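Local structure of amidase, hydantoinase/carbamoylase family (Paraburkholderia phymatum, 6C0D) at residues Arg220-Arg225 with Leu326-Gly331. The protein probably hydrolyses N-carbamoyl-L-amino acids as a zinc-dependent, homodimeric amidohydrolase of the peptidase M20 family. Numbering follows the deposited sequence. Where two conformers were deposited one is given.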
ATOM      1  N   ARG A 220     -20.417  -3.626   7.180  1.00 18.81           N
ATOM      2  CA  ARG A 220     -19.954  -2.253   7.323  1.00 21.15           C
ATOM      3  C   ARG A 220     -18.590  -2.127   6.661  1.00 20.64           C
ATOM      4  O   ARG A 220     -17.779  -3.059   6.719  1.00 19.07           O
ATOM      5  CB  ARG A 220     -19.839  -1.829   8.793  1.00 24.08           C
ATOM      6  CG  ARG A 220     -21.174  -1.677   9.493  1.00 20.97           C
ATOM      7  CD  ARG A 220     -21.986  -0.519   8.901  1.00 21.64           C
ATOM      8  NE  ARG A 220     -23.194  -0.281   9.693  1.00 24.68           N
ATOM      9  CZ  ARG A 220     -24.316  -0.999   9.599  1.00 29.80           C
ATOM     10  NH1 ARG A 220     -24.431  -1.995   8.720  1.00 22.95           N
ATOM     11  NH2 ARG A 220     -25.336  -0.707  10.385  1.00 28.67           N
ATOM     12  N   GLU A 221     -18.357  -0.979   6.023  1.00 18.32           N
ATOM     13  CA  GLU A 221     -17.056  -0.659   5.442  1.00 19.88           C
ATOM     14  C   GLU A 221     -16.659   0.747   5.856  1.00 22.88           C
ATOM     15  O   GLU A 221     -17.505   1.641   5.914  1.00 21.14           O
ATOM     16  CB  GLU A 221     -17.097  -0.779   3.917  1.00 24.15           C
ATOM     17  CG  GLU A 221     -17.197  -2.253   3.482  1.00 25.14           C
ATOM     18  CD  GLU A 221     -17.343  -2.430   1.990  1.00 33.77           C
ATOM     19  OE1 GLU A 221     -17.828  -1.500   1.314  1.00 39.22           O
ATOM     20  OE2 GLU A 221     -16.971  -3.502   1.494  1.00 30.48           O
ATOM     21  N   PHE A 222     -15.370   0.932   6.152  1.00 18.24           N
ATOM     22  CA  PHE A 222     -14.846   2.227   6.555  1.00 20.29           C
ATOM     23  C   PHE A 222     -13.464   2.421   5.959  1.00 22.03           C
ATOM     24  O   PHE A 222     -12.728   1.453   5.730  1.00 19.07           O
ATOM     25  CB  PHE A 222     -14.714   2.350   8.075  1.00 19.50           C
ATOM     26  CG  PHE A 222     -16.029   2.363   8.801  1.00 19.50           C
ATOM     27  CD1 PHE A 222     -16.661   3.564   9.085  1.00 22.20           C
ATOM     28  CD2 PHE A 222     -16.605   1.180   9.237  1.00 22.69           C
ATOM     29  CE1 PHE A 222     -17.867   3.586   9.763  1.00 28.22           C
ATOM     30  CE2 PHE A 222     -17.833   1.193   9.907  1.00 23.16           C
ATOM     31  CZ  PHE A 222     -18.450   2.403  10.179  1.00 25.89           C
ATOM     32  N   GLN A 223     -13.117   3.681   5.726  1.00 19.61           N
ATOM     33  CA  GLN A 223     -11.723   4.071   5.600  1.00 20.16           C
ATOM     34  C   GLN A 223     -11.308   4.732   6.898  1.00 23.20           C
ATOM     35  O   GLN A 223     -12.070   5.498   7.498  1.00 23.11           O
ATOM     36  CB  GLN A 223     -11.494   5.061   4.459  1.00 30.43           C
ATOM     37  CG  GLN A 223     -11.597   4.512   3.068  1.00 41.70           C
ATOM     38  CD  GLN A 223     -11.147   5.536   2.048  1.00 57.01           C
ATOM     39  OE1 GLN A 223     -10.550   6.556   2.403  1.00 65.04           O
ATOM     40  NE2 GLN A 223     -11.431   5.278   0.779  1.00 62.04           N
ATOM     41  N   LEU A 224     -10.103   4.442   7.337  1.00 19.00           N
ATOM     42  CA  LEU A 224      -9.546   5.084   8.514  0.55 19.63           C
ATOM     43  C   LEU A 224      -8.244   5.747   8.100  1.00 20.42           C
ATOM     44  O   LEU A 224      -7.305   5.062   7.666  1.00 21.09           O
ATOM     45  CB  LEU A 224      -9.329   4.064   9.623  0.55 21.91           C
ATOM     46  CG  LEU A 224      -8.846   4.622  10.948  0.55 25.12           C
ATOM     47  CD1 LEU A 224      -9.846   5.616  11.537  0.55 34.22           C
ATOM     48  CD2 LEU A 224      -8.677   3.451  11.844  0.55 24.69           C
ATOM     49  N   ARG A 225      -8.206   7.075   8.197  1.00 21.78           N
ATOM     50  CA  ARG A 225      -7.058   7.881   7.801  0.53 22.33           C
ATOM     51  C   ARG A 225      -6.278   8.315   9.028  1.00 25.04           C
ATOM     52  O   ARG A 225      -6.867   8.617  10.070  1.00 21.25           O
ATOM     53  CB  ARG A 225      -7.495   9.135   7.037  0.53 24.37           C
ATOM     54  CG  ARG A 225      -8.126   8.891   5.681  0.53 33.47           C
ATOM     55  CD  ARG A 225      -8.490  10.230   5.025  0.53 40.75           C
ATOM     56  NE  ARG A 225      -9.140  10.049   3.728  0.53 49.27           N
ATOM     57  CZ  ARG A 225      -9.928  10.953   3.153  0.53 48.47           C
ATOM     58  NH1 ARG A 225     -10.181  12.099   3.767  0.53 46.32           N
ATOM     59  NH2 ARG A 225     -10.482  10.701   1.972  0.53 51.12           N
ATOM     60  N   LEU A 326     -12.234   8.793  10.763  1.00 24.11           N
ATOM     61  CA  LEU A 326     -13.042   7.662  10.317  1.00 21.48           C
ATOM     62  C   LEU A 326     -14.026   8.127   9.253  1.00 24.94           C
ATOM     63  O   LEU A 326     -14.740   9.117   9.457  1.00 25.90           O
ATOM     64  CB  LEU A 326     -13.794   7.055  11.500  1.00 23.66           C
ATOM     65  CG  LEU A 326     -14.623   5.795  11.261  1.00 24.81           C
ATOM     66  CD1 LEU A 326     -13.728   4.616  10.993  1.00 22.55           C
ATOM     67  CD2 LEU A 326     -15.511   5.547  12.470  1.00 28.59           C
ATOM     68  N   ILE A 327     -14.084   7.401   8.135  1.00 23.68           N
ATOM     69  CA  ILE A 327     -14.962   7.754   7.019  1.00 27.53           C
ATOM     70  C   ILE A 327     -15.841   6.557   6.693  1.00 29.52           C
ATOM     71  O   ILE A 327     -15.334   5.496   6.309  1.00 23.55           O
ATOM     72  CB  ILE A 327     -14.169   8.185   5.777  1.00 30.94           C
ATOM     73  CG1 ILE A 327     -13.224   9.332   6.147  1.00 36.60           C
ATOM     74  CG2 ILE A 327     -15.118   8.612   4.677  1.00 33.15           C
ATOM     75  CD1 ILE A 327     -12.074   9.460   5.220  1.00 45.99           C
ATOM     76  N   ALA A 328     -17.150   6.721   6.837  1.00 28.89           N
ATOM     77  CA  ALA A 328     -18.060   5.636   6.479  1.00 30.19           C
ATOM     78  C   ALA A 328     -18.152   5.523   4.962  1.00 33.25           C
ATOM     79  O   ALA A 328     -18.175   6.529   4.251  1.00 37.57           O
ATOM     80  CB  ALA A 328     -19.454   5.881   7.070  1.00 31.23           C
ATOM     81  N   CYS A 329     -18.169   4.296   4.461  1.00 28.35           N
ATOM     82  CA  CYS A 329     -18.365   4.061   3.038  1.00 29.05           C
ATOM     83  C   CYS A 329     -19.834   3.816   2.745  1.00 35.44           C
ATOM     84  O   CYS A 329     -20.561   3.238   3.557  1.00 33.92           O
ATOM     85  CB  CYS A 329     -17.554   2.859   2.563  1.00 30.39           C
ATOM     86  SG  CYS A 329     -15.817   3.092   2.832  1.00 35.91           S
ATOM     87  N   GLU A 330     -20.267   4.258   1.567  1.00 35.94           N
ATOM     88  CA  GLU A 330     -21.643   4.009   1.165  1.00 38.28           C
ATOM     89  C   GLU A 330     -21.875   2.507   1.028  1.00 38.74           C
ATOM     90  O   GLU A 330     -20.945   1.731   0.784  1.00 33.61           O
ATOM     91  CB  GLU A 330     -21.953   4.727  -0.150  1.00 41.94           C
ATOM     92  N   GLY A 331     -23.125   2.095   1.231  1.00 36.42           N
ATOM     93  CA  GLY A 331     -23.527   0.728   0.989  1.00 36.01           C
ATOM     94  C   GLY A 331     -23.542  -0.191   2.191  1.00 36.48           C
ATOM     95  O   GLY A 331     -23.448  -1.408   2.007  1.00 36.77           O
TER
HETATM   96  O   HOH W   1     -20.622   0.614   5.030  1.00 24.65           O
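Phe222 lies obliquely against Leu326 and Ala328, its CD1 corner turned to the neighbouring strand. With CG beside the backbone N (chi1 -67°), Phe222 CD1 comes 3.7 Å from Leu326 CD1 and 3.6 Å from Ala328 CA, while Ala328 CB meets Phe222 CE1. Leu326 extends the apolar row: its CG stands anti to its own backbone N (chi1 -176°), and in one of two Leu224 conformers its CD1 methyl also touches Leu224 CD1, at 4.0 Å. Helix 299-317 packs on this side of the sheet, with Leu309 against both Phe222 and Leu326. The two segments are antiparallel neighbours in the sheet of what is, as in M20 relatives, the smaller dimerisation domain, well away from the zinc site; strand 283-296 borders 220-225 along its other edge. Gln223 and Ile327 form the hydrogen-bonded pair, Ile327 N to Gln223 O at 2.8 Å and Gln223 N to Ile327 O at 2.9 Å, the latter in the carbonyl plane. In one of its two conformers Arg225 lays a guanidinium face over Ile327 CD1, a doubtful, very short contact. Cys329 N donates a hydrogen bond to Glu221 O at 3.1 Å, from 37° out of the carbonyl plane; beyond it, a water accepts from Glu221 N and donates to Cys329 O. Glu221 CB and Cys329 CB lie 3.9 Å apart, Phe281 of the second subunit packs on both residues, and Glu221 OE2 accepts a hydrogen bond from Gln293.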